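Local coordinates for VAO-type flavoprotein oxidase VAO615 (Myceliophthora thermophila, PDB 6F72) that carries a bicovalently bound FAD and probably works as an oxidase, its reduced flavin reacting rapidly with molecular oxygen, although no substrate is known, at residues I301-D311 / N347-A358; G214-C222 / H237-A247. All coordinates share one frame; numbering follows the deposited sequence.

Interaction 1 of 2, residues I301-D311 / N347-A358; sequences IVGGTLLGFND and NSLTAYGTMPGA. With NAG (2-acetamido-2-deoxy-beta-D-glucopyranose), chain F.
Strands 302-310 and 348-356 are antiparallel neighbours in the seven-stranded antiparallel sheet, which probably corresponds to the substrate-domain sheet of VAO-type oxidases, paired without a break from Val302-Pro356 to Asn310-Ser348. Leu307 N reaches Ala351 O almost straight (2.8 Å, 173°), whereas Thr305 N to Gly353 O is weak. At the turn end Met355 O takes Gly303 N and Ala358 N from opposite faces of its carbonyl plane, the second bond closing a type II turn.

On the face carrying Thr305, Leu307 and Phe309, helix 360-376 covers the side chains. Phe309 CG sits between backbone N and carbonyl carbon (chi1 62°), which folds the ring back over Leu349: Leu349 CB lies 4.2 Å from the ring centroid in a CH-pi contact, and CD2 reaches Phe309 CE2. Met355, bent at chi3, brings CE to 3.6 Å from Gly304 C. The other face bears Leu306, whose CD1 meets the edge of the Tyr352 ring at CE1 (4.1 Å), and Asn310, glycosylated through ND2 while its OD1 accepts from Ser312 N.

Beyond the last pair, Asn347 ND2 meets OD2 of Asp311 on its syn side, 2.9 Å away, and Asn316 donates to the same oxygen. Replacing Asp311 by an alanine would probably leave both amides without their shared acceptor and let Asn347 turn. Carboxylate and amide planes of Asp311 and Asn347 stand 61° apart.

Interaction 2 of 2, residues G214-C222 / H237-A247; sequences GHRIVGGTC and HSILSSSYGVA. With FAD (flavin-adenine dinucleotide), chain E.
The Tyr244 ring has Ser243 CB over the centre of one face, and at its edge the hydroxyl takes NH1 of Arg216: NH1 to OH is 2.8 Å, in the guanidinium plane, with ring and guanidinium turned 48° apart. Arg216 is extended from CG to NE, which brings NH1 to the hydroxyl while NE of the same group makes a salt bridge with Asp299. Leu240 CD1 packs on Arg216 CB.

Val218 fills the middle of the contact. Its CG1, anti to the backbone N (chi1 177°), reaches Ser238 CB at 3.7 Å and the backbone of Ala247, while CG2 rests on Tyr244 CB. Ser238 OG donates a hydrogen bond to Gly219 O (3.0 Å) and accepts from Leu240 N, capping the turn that leads into helix 241-244; a water bridges the same Gly219 O to Ile239 N.

Beyond this core both segments reach the flavin. Cys222 SG is bonded covalently to FAD C6, Thr221 gives N and OG1 to FAD O4 (OG1 at 2.7 Å), and His237 N donates to FAD O2. Three donors thus grip the two pyrimidine carbonyls, which would probably draw electron density from the ring and help stabilise negative charge on the reduced flavin.

In the fold
Interaction 2 comes first along the chain, within the FAD-binding PCMH-type region, and closes before interaction 1 opens; strand 288-298, which pairs with strand 215-216, runs between them and leads into strand 302-310. The two centres lie about 17 Å apart, on the same side of the chain's centre, and the contacts touch where the turn end of the strand pair meets segments 214-222 and 237-247. There Ile239 CD1 packs on Thr354 OG1, 3.3 Å away, and Ser243 OG on Pro356 CG at 3.5 Å. The flavin-holding segments therefore abut the turn end of this strand pair, while the glycan on Asn310 sits near its other end.

Interaction 1 of 2, residues I301-D311 / N347-A358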
loop_
_atom_site.group_PDB
_atom_site.type_symbol
_atom_site.label_atom_id
_atom_site.label_comp_id
_atom_site.label_asym_id
_atom_site.label_seq_id
_atom_site.Cartn_x
_atom_site.Cartn_y
_atom_site.Cartn_z
ATOM N N ILE A 301 -6.299 25.740 7.465
ATOM C CA ILE A 301 -4.899 25.886 7.876
ATOM C C ILE A 301 -4.296 24.555 8.368
ATOM O O ILE A 301 -4.937 23.824 9.122
ATOM C CB ILE A 301 -4.798 27.057 8.911
ATOM C CG1 ILE A 301 -4.317 28.349 8.241
ATOM C CG2 ILE A 301 -3.929 26.738 10.126
ATOM C CD1 ILE A 301 -5.378 29.101 7.465
ATOM N N VAL A 302 -3.098 24.218 7.881
ATOM C CA VAL A 302 -2.364 23.029 8.342
ATOM C C VAL A 302 -0.954 23.439 8.773
ATOM O O VAL A 302 -0.171 23.952 7.963
ATOM C CB VAL A 302 -2.303 21.884 7.285
ATOM C CG1 VAL A 302 -1.506 20.691 7.810
ATOM C CG2 VAL A 302 -3.697 21.419 6.902
ATOM N N GLY A 303 -0.657 23.220 10.053
ATOM C CA GLY A 303 0.678 23.454 10.602
ATOM C C GLY A 303 1.663 22.367 10.204
ATOM O O GLY A 303 1.328 21.178 10.171
ATOM N N GLY A 304 2.889 22.773 9.906
ATOM C CA GLY A 304 3.905 21.835 9.443
ATOM C C GLY A 304 5.271 22.155 9.990
ATOM O O GLY A 304 5.526 23.282 10.428
ATOM N N THR A 305 6.143 21.152 9.984
ATOM C CA THR A 305 7.547 21.364 10.302
ATOM C C THR A 305 8.455 20.289 9.749
ATOM O O THR A 305 8.036 19.144 9.547
ATOM C CB THR A 305 7.807 21.508 11.823
ATOM O OG1 THR A 305 9.105 22.076 12.014
ATOM C CG2 THR A 305 7.713 20.154 12.563
ATOM N N LEU A 306 9.694 20.694 9.491
ATOM C CA LEU A 306 10.824 19.788 9.501
ATOM C C LEU A 306 11.365 19.809 10.927
ATOM O O LEU A 306 11.538 20.880 11.525
ATOM C CB LEU A 306 11.909 20.222 8.500
ATOM C CG LEU A 306 13.032 19.231 8.155
ATOM C CD1 LEU A 306 13.520 19.463 6.735
ATOM C CD2 LEU A 306 14.213 19.309 9.119
ATOM N N LEU A 307 11.611 18.618 11.465
ATOM C CA LEU A 307 12.318 18.463 12.726
ATOM C C LEU A 307 13.376 17.375 12.590
ATOM O O LEU A 307 13.049 16.189 12.475
ATOM C CB LEU A 307 11.337 18.171 13.873
ATOM C CG LEU A 307 11.850 17.720 15.253
ATOM C CD1 LEU A 307 12.812 18.725 15.879
ATOM C CD2 LEU A 307 10.666 17.446 16.170
ATOM N N GLY A 308 14.639 17.794 12.604
ATOM C CA GLY A 308 15.769 16.885 12.436
ATOM C C GLY A 308 16.832 17.042 13.500
ATOM O O GLY A 308 17.039 18.137 14.020
ATOM N N PHE A 309 17.497 15.934 13.826
ATOM C CA PHE A 309 18.640 15.922 14.745
ATOM C C PHE A 309 19.579 14.760 14.432
ATOM O O PHE A 309 19.146 13.750 13.870
ATOM C CB PHE A 309 18.185 15.889 16.213
ATOM C CG PHE A 309 17.396 14.663 16.601
ATOM C CD1 PHE A 309 18.044 13.496 17.031
ATOM C CD2 PHE A 309 15.990 14.681 16.581
ATOM C CE1 PHE A 309 17.318 12.367 17.402
ATOM C CE2 PHE A 309 15.259 13.559 16.962
ATOM C CZ PHE A 309 15.924 12.401 17.371
ATOM N N ASN A 310 20.849 14.906 14.815
ATOM C CA ASN A 310 21.876 13.894 14.528
ATOM C C ASN A 310 22.870 13.632 15.682
ATOM O O ASN A 310 22.675 14.122 16.796
ATOM C CB ASN A 310 22.593 14.211 13.204
ATOM C CG ASN A 310 23.285 15.560 13.204
ATOM O OD1 ASN A 310 24.167 15.825 14.019
ATOM N ND2 ASN A 310 22.889 16.418 12.270
ATOM N N ASP A 311 23.922 12.855 15.409
ATOM C CA ASP A 311 24.900 12.474 16.444
ATOM C C ASP A 311 26.251 13.214 16.403
ATOM O O ASP A 311 27.148 12.912 17.193
ATOM C CB ASP A 311 25.075 10.938 16.516
ATOM C CG ASP A 311 25.734 10.334 15.277
ATOM O OD1 ASP A 311 26.216 11.067 14.389
ATOM O OD2 ASP A 311 25.773 9.089 15.204
ATOM N N ASN A 347 22.563 7.567 12.237
ATOM C CA ASN A 347 23.217 8.750 12.811
ATOM C C ASN A 347 22.316 9.985 12.859
ATOM O O ASN A 347 22.640 10.951 13.549
ATOM C CB ASN A 347 24.508 9.094 12.043
ATOM C CG ASN A 347 25.405 7.892 11.822
ATOM O OD1 ASN A 347 25.391 7.291 10.744
ATOM N ND2 ASN A 347 26.180 7.521 12.843
ATOM N N SER A 348 21.205 9.966 12.122
ATOM C CA SER A 348 20.269 11.101 12.106
ATOM C C SER A 348 18.812 10.684 11.956
ATOM O O SER A 348 18.524 9.613 11.416
ATOM C CB SER A 348 20.648 12.142 11.047
ATOM O OG SER A 348 20.463 11.643 9.745
ATOM N N LEU A 349 17.921 11.531 12.479
ATOM C CA LEU A 349 16.464 11.392 12.339
ATOM C C LEU A 349 15.890 12.661 11.713
ATOM O O LEU A 349 16.159 13.779 12.172
ATOM C CB LEU A 349 15.785 11.107 13.701
ATOM C CG LEU A 349 14.276 10.763 13.704
ATOM C CD1 LEU A 349 13.963 9.652 14.695
ATOM C CD2 LEU A 349 13.378 11.974 13.950
ATOM N N THR A 350 15.089 12.477 10.670
ATOM C CA THR A 350 14.462 13.593 9.974
ATOM C C THR A 350 12.972 13.366 9.979
ATOM O O THR A 350 12.497 12.357 9.454
ATOM C CB THR A 350 14.978 13.720 8.523
ATOM O OG1 THR A 350 16.404 13.828 8.540
ATOM C CG2 THR A 350 14.387 14.960 7.844
ATOM N N ALA A 351 12.242 14.311 10.562
ATOM C CA ALA A 351 10.801 14.196 10.714
ATOM C C ALA A 351 10.088 15.334 10.044
ATOM O O ALA A 351 10.568 16.468 10.051
ATOM C CB ALA A 351 10.429 14.147 12.183
ATOM N N TYR A 352 8.934 15.006 9.470
ATOM C CA TYR A 352 7.988 15.988 8.956
ATOM C C TYR A 352 6.717 15.944 9.779
ATOM O O TYR A 352 6.092 14.886 9.917
ATOM C CB TYR A 352 7.649 15.713 7.495
ATOM C CG TYR A 352 8.827 15.628 6.546
ATOM C CD1 TYR A 352 9.884 16.557 6.601
ATOM C CD2 TYR A 352 8.863 14.640 5.549
ATOM C CE1 TYR A 352 10.954 16.481 5.708
ATOM C CE2 TYR A 352 9.921 14.565 4.639
ATOM C CZ TYR A 352 10.959 15.485 4.729
ATOM O OH TYR A 352 12.004 15.413 3.830
ATOM N N GLY A 353 6.358 17.096 10.333
ATOM C CA GLY A 353 5.176 17.223 11.181
ATOM C C GLY A 353 3.929 17.675 10.449
ATOM O O GLY A 353 4.001 18.521 9.559
ATOM N N THR A 354 2.789 17.114 10.856
ATOM C CA THR A 354 1.472 17.457 10.314
ATOM C C THR A 354 0.543 17.825 11.480
ATOM O O THR A 354 0.221 16.990 12.332
ATOM C CB THR A 354 0.894 16.295 9.487
ATOM O OG1 THR A 354 1.761 16.038 8.373
ATOM C CG2 THR A 354 -0.511 16.614 8.979
ATOM N N MET A 355 0.137 19.089 11.504
ATOM C CA MET A 355 -0.588 19.656 12.635
ATOM C C MET A 355 -1.864 20.385 12.171
ATOM O O MET A 355 -1.893 21.621 12.129
ATOM C CB MET A 355 0.351 20.568 13.447
ATOM C CG MET A 355 1.494 19.822 14.133
ATOM S SD MET A 355 2.893 20.841 14.643
ATOM C CE MET A 355 3.785 20.985 13.090
ATOM N N PRO A 356 -2.920 19.617 11.800
ATOM C CA PRO A 356 -4.106 20.234 11.168
ATOM C C PRO A 356 -4.770 21.304 12.034
ATOM O O PRO A 356 -4.955 21.103 13.235
ATOM C CB PRO A 356 -5.044 19.040 10.932
ATOM C CG PRO A 356 -4.130 17.858 10.862
ATOM C CD PRO A 356 -3.066 18.148 11.888
ATOM N N GLY A 357 -5.080 22.445 11.428
ATOM C CA GLY A 357 -5.722 23.556 12.134
ATOM C C GLY A 357 -4.840 24.355 13.082
ATOM O O GLY A 357 -5.344 25.245 13.784
ATOM N N ALA A 358 -3.541 24.049 13.111
ATOM C CA ALA A 358 -2.592 24.737 13.994
ATOM C C ALA A 358 -1.917 25.902 13.288
ATOM O O ALA A 358 -1.337 25.718 12.225
ATOM C CB ALA A 358 -1.545 23.764 14.536
HETATM C C1 NAG F . 23.456 17.737 12.103
HETATM C C2 NAG F . 23.616 18.107 10.617
HETATM C C3 NAG F . 24.179 19.525 10.444
HETATM C C4 NAG F . 23.443 20.547 11.320
HETATM C C5 NAG F . 23.487 20.064 12.779
HETATM C C6 NAG F . 22.878 21.057 13.769
HETATM C C7 NAG F . 24.055 16.107 9.195
HETATM C C8 NAG F . 25.147 15.253 8.619
HETATM N N2 NAG F . 24.477 17.137 9.946
HETATM O O3 NAG F . 24.106 19.910 9.067
HETATM O O4 NAG F . 24.033 21.846 11.165
HETATM O O5 NAG F . 22.834 18.780 12.880
HETATM O O6 NAG F . 21.448 21.047 13.674
HETATM O O7 NAG F . 22.877 15.854 8.976
#

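Interaction 2 of 2, residues G214-C222 / H237-A247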
loop_
_atom_site.group_PDB
_atom_site.type_symbol
_atom_site.label_atom_id
_atom_site.label_comp_id
_atom_site.label_asym_id
_atom_site.label_seq_id
_atom_site.Cartn_x
_atom_site.Cartn_y
_atom_site.Cartn_z
ATOM N N GLY A 214 -12.854 22.324 -0.958
ATOM C CA GLY A 214 -12.554 22.840 0.381
ATOM C C GLY A 214 -12.515 21.750 1.440
ATOM O O GLY A 214 -12.893 21.990 2.584
ATOM N N HIS A 215 -12.037 20.561 1.052
ATOM C CA HIS A 215 -11.999 19.364 1.912
ATOM C C HIS A 215 -10.657 18.588 1.880
ATOM O O HIS A 215 -9.828 18.781 0.977
ATOM C CB HIS A 215 -13.158 18.419 1.567
ATOM C CG HIS A 215 -14.510 19.030 1.767
ATOM N ND1 HIS A 215 -15.252 19.542 0.727
ATOM C CD2 HIS A 215 -15.246 19.232 2.890
ATOM C CE1 HIS A 215 -16.390 20.028 1.197
ATOM N NE2 HIS A 215 -16.409 19.855 2.506
ATOM N N ARG A 216 -10.472 17.718 2.879
ATOM C CA ARG A 216 -9.357 16.770 2.956
ATOM C C ARG A 216 -9.912 15.356 2.856
ATOM O O ARG A 216 -11.037 15.095 3.303
ATOM C CB ARG A 216 -8.632 16.901 4.297
ATOM C CG ARG A 216 -8.170 18.302 4.658
ATOM C CD ARG A 216 -8.008 18.451 6.165
ATOM N NE ARG A 216 -7.510 19.781 6.530
ATOM C CZ ARG A 216 -7.520 20.290 7.757
ATOM N NH1 ARG A 216 -8.009 19.594 8.772
ATOM N NH2 ARG A 216 -7.044 21.510 7.965
ATOM N N ILE A 217 -9.138 14.458 2.252
ATOM C CA ILE A 217 -9.431 13.017 2.274
ATOM C C ILE A 217 -8.232 12.233 2.841
ATOM O O ILE A 217 -7.072 12.594 2.608
ATOM C CB ILE A 217 -9.871 12.460 0.890
ATOM C CG1 ILE A 217 -10.406 11.017 1.020
ATOM C CG2 ILE A 217 -8.738 12.566 -0.131
ATOM C CD1 ILE A 217 -11.136 10.471 -0.192
ATOM N N VAL A 218 -8.546 11.162 3.570
ATOM C CA VAL A 218 -7.552 10.259 4.158
ATOM C C VAL A 218 -6.938 9.335 3.089
ATOM O O VAL A 218 -7.602 8.430 2.553
ATOM C CB VAL A 218 -8.145 9.467 5.357
ATOM C CG1 VAL A 218 -7.149 8.467 5.922
ATOM C CG2 VAL A 218 -8.623 10.422 6.447
ATOM N N GLY A 219 -5.648 9.555 2.825
ATOM C CA GLY A 219 -4.919 8.788 1.830
ATOM C C GLY A 219 -3.442 8.702 2.134
ATOM O O GLY A 219 -2.943 9.376 3.041
ATOM N N GLY A 220 -2.741 7.893 1.343
ATOM C CA GLY A 220 -1.319 7.603 1.563
ATOM C C GLY A 220 -0.359 8.734 1.247
ATOM O O GLY A 220 -0.719 9.731 0.610
ATOM N N THR A 221 0.879 8.559 1.695
ATOM C CA THR A 221 1.912 9.574 1.554
ATOM C C THR A 221 2.560 9.447 0.189
ATOM O O THR A 221 3.204 10.391 -0.300
ATOM C CB THR A 221 2.994 9.428 2.629
ATOM O OG1 THR A 221 3.517 8.094 2.589
ATOM C CG2 THR A 221 2.417 9.710 4.013
ATOM N N CYS A 222 2.401 8.273 -0.415
ATOM C CA CYS A 222 2.910 8.038 -1.749
ATOM C C CYS A 222 1.782 8.410 -2.741
ATOM O O CYS A 222 0.773 7.708 -2.806
ATOM C CB CYS A 222 3.372 6.581 -1.885
ATOM S SG CYS A 222 4.677 5.940 -0.755
ATOM N N HIS A 237 -2.885 3.774 6.264
ATOM C CA HIS A 237 -2.472 4.864 7.136
ATOM C C HIS A 237 -2.172 6.150 6.358
ATOM O O HIS A 237 -2.015 6.135 5.130
ATOM C CB HIS A 237 -1.335 4.437 8.060
ATOM C CG HIS A 237 0.028 4.560 7.458
ATOM N ND1 HIS A 237 0.604 3.556 6.704
ATOM C CD2 HIS A 237 0.944 5.559 7.524
ATOM C CE1 HIS A 237 1.809 3.940 6.317
ATOM N NE2 HIS A 237 2.041 5.148 6.805
ATOM N N SER A 238 -2.102 7.252 7.092
ATOM C CA SER A 238 -2.066 8.592 6.534
ATOM C C SER A 238 -1.525 9.518 7.601
ATOM O O SER A 238 -1.681 9.240 8.801
ATOM C CB SER A 238 -3.495 9.030 6.165
ATOM O OG SER A 238 -3.571 10.388 5.754
ATOM N N ILE A 239 -0.923 10.629 7.175
ATOM C CA ILE A 239 -0.492 11.704 8.091
ATOM C C ILE A 239 -1.713 12.396 8.753
ATOM O O ILE A 239 -1.584 13.155 9.725
ATOM C CB ILE A 239 0.470 12.712 7.391
ATOM C CG1 ILE A 239 -0.205 13.391 6.172
ATOM C CG2 ILE A 239 1.775 12.011 6.991
ATOM C CD1 ILE A 239 0.486 14.644 5.656
ATOM N N LEU A 240 -2.895 12.087 8.231
ATOM C CA LEU A 240 -4.151 12.632 8.710
ATOM C C LEU A 240 -4.892 11.664 9.638
ATOM O O LEU A 240 -5.989 11.976 10.118
ATOM C CB LEU A 240 -5.055 13.029 7.523
ATOM C CG LEU A 240 -4.829 14.352 6.778
ATOM C CD1 LEU A 240 -5.993 14.606 5.821
ATOM C CD2 LEU A 240 -4.616 15.560 7.688
ATOM N N SER A 241 -4.296 10.500 9.887
ATOM C CA SER A 241 -4.963 9.459 10.656
ATOM C C SER A 241 -5.221 9.812 12.124
ATOM O O SER A 241 -6.231 9.383 12.679
ATOM C CB SER A 241 -4.249 8.120 10.509
ATOM O OG SER A 241 -4.531 7.577 9.232
ATOM N N SER A 242 -4.356 10.634 12.716
ATOM C CA SER A 242 -4.552 11.115 14.091
ATOM C C SER A 242 -5.768 12.032 14.193
ATOM O O SER A 242 -6.346 12.182 15.273
ATOM C CB SER A 242 -3.328 11.863 14.600
ATOM O OG SER A 242 -2.228 10.997 14.717
ATOM N N SER A 243 -6.128 12.657 13.073
ATOM C CA SER A 243 -7.300 13.508 13.018
ATOM C C SER A 243 -8.559 12.738 12.603
ATOM O O SER A 243 -9.641 13.000 13.150
ATOM C CB SER A 243 -7.071 14.712 12.104
ATOM O OG SER A 243 -6.173 15.637 12.690
ATOM N N TYR A 244 -8.431 11.784 11.670
ATOM C CA TYR A 244 -9.617 11.130 11.081
ATOM C C TYR A 244 -9.652 9.600 10.997
ATOM O O TYR A 244 -10.527 9.034 10.325
ATOM C CB TYR A 244 -9.908 11.702 9.699
ATOM C CG TYR A 244 -9.841 13.208 9.582
ATOM C CD1 TYR A 244 -10.761 14.045 10.242
ATOM C CD2 TYR A 244 -8.871 13.798 8.779
ATOM C CE1 TYR A 244 -10.687 15.430 10.100
ATOM C CE2 TYR A 244 -8.791 15.173 8.632
ATOM C CZ TYR A 244 -9.691 15.981 9.281
ATOM O OH TYR A 244 -9.561 17.331 9.090
ATOM N N GLY A 245 -8.720 8.931 11.666
ATOM C CA GLY A 245 -8.666 7.471 11.626
ATOM C C GLY A 245 -7.966 6.962 10.383
ATOM O O GLY A 245 -7.472 7.748 9.562
ATOM N N VAL A 246 -7.925 5.637 10.236
ATOM C CA VAL A 246 -7.325 5.015 9.047
ATOM C C VAL A 246 -8.278 5.156 7.873
ATOM O O VAL A 246 -9.442 5.432 8.074
ATOM C CB VAL A 246 -6.922 3.525 9.267
ATOM C CG1 VAL A 246 -5.980 3.402 10.439
ATOM C CG2 VAL A 246 -8.140 2.635 9.448
ATOM N N ALA A 247 -7.770 4.970 6.656
ATOM C CA ALA A 247 -8.571 5.014 5.427
ATOM C C ALA A 247 -9.889 4.227 5.537
ATOM O O ALA A 247 -10.962 4.778 5.271
ATOM C CB ALA A 247 -7.730 4.521 4.252
HETATM P PA FAD E . -2.260 -2.756 -6.388
HETATM O O1A FAD E . -0.980 -3.553 -6.371
HETATM O O2A FAD E . -2.840 -2.455 -7.741
HETATM O O5B FAD E . -3.342 -3.530 -5.486
HETATM C C5B FAD E . -3.002 -4.107 -4.225
HETATM C C4B FAD E . -3.939 -5.255 -3.866
HETATM O O4B FAD E . -5.291 -4.789 -3.867
HETATM C C3B FAD E . -3.898 -6.427 -4.827
HETATM O O3B FAD E . -4.089 -7.612 -4.044
HETATM C C2B FAD E . -5.096 -6.224 -5.739
HETATM O O2B FAD E . -5.618 -7.466 -6.220
HETATM C C1B FAD E . -6.081 -5.520 -4.821
HETATM N N9A FAD E . -6.973 -4.549 -5.498
HETATM C C8A FAD E . -6.627 -3.306 -5.896
HETATM N N7A FAD E . -7.690 -2.663 -6.442
HETATM C C5A FAD E . -8.737 -3.502 -6.384
HETATM C C6A FAD E . -10.160 -3.450 -6.788
HETATM N N6A FAD E . -10.646 -2.338 -7.382
HETATM N N1A FAD E . -10.929 -4.539 -6.560
HETATM C C2A FAD E . -10.446 -5.656 -5.974
HETATM N N3A FAD E . -9.155 -5.768 -5.573
HETATM C C4A FAD E . -8.270 -4.744 -5.750
HETATM N N1 FAD E . 0.397 2.320 2.480
HETATM C C2 FAD E . 0.047 3.073 3.554
HETATM O O2 FAD E . -0.791 2.618 4.368
HETATM N N3 FAD E . 0.580 4.296 3.769
HETATM C C4 FAD E . 1.493 4.861 2.962
HETATM O O4 FAD E . 1.961 5.997 3.204
HETATM C C4X FAD E . 1.915 4.104 1.763
HETATM N N5 FAD E . 2.816 4.603 0.891
HETATM C C5X FAD E . 3.209 3.900 -0.211
HETATM C C6 FAD E . 4.150 4.443 -1.112
HETATM C C7 FAD E . 4.533 3.692 -2.246
HETATM C C7M FAD E . 5.553 4.291 -3.197
HETATM C C8 FAD E . 3.932 2.333 -2.500
HETATM C C8M FAD E . 4.203 1.491 -3.739
HETATM C C9 FAD E . 3.004 1.819 -1.599
HETATM C C9A FAD E . 2.619 2.542 -0.466
HETATM N N10 FAD E . 1.658 2.013 0.429
HETATM C C10 FAD E . 1.298 2.766 1.567
HETATM C "C1'" FAD E . 1.119 0.673 0.213
HETATM C "C2'" FAD E . -0.283 0.529 -0.299
HETATM O "O2'" FAD E . -1.169 0.838 0.774
HETATM C "C3'" FAD E . -0.413 -0.935 -0.702
HETATM O "O3'" FAD E . 0.695 -1.343 -1.533
HETATM C "C4'" FAD E . -1.728 -1.197 -1.420
HETATM O "O4'" FAD E . -1.918 -2.605 -1.565
HETATM C "C5'" FAD E . -1.795 -0.467 -2.763
HETATM O "O5'" FAD E . -2.980 -0.797 -3.470
HETATM P P FAD E . -3.111 -0.402 -5.022
HETATM O O1P FAD E . -2.711 1.037 -5.187
HETATM O O2P FAD E . -4.469 -0.906 -5.451
HETATM O O3P FAD E . -1.977 -1.339 -5.687
HETATM O O HOH W 1 -0.828 10.604 4.124
#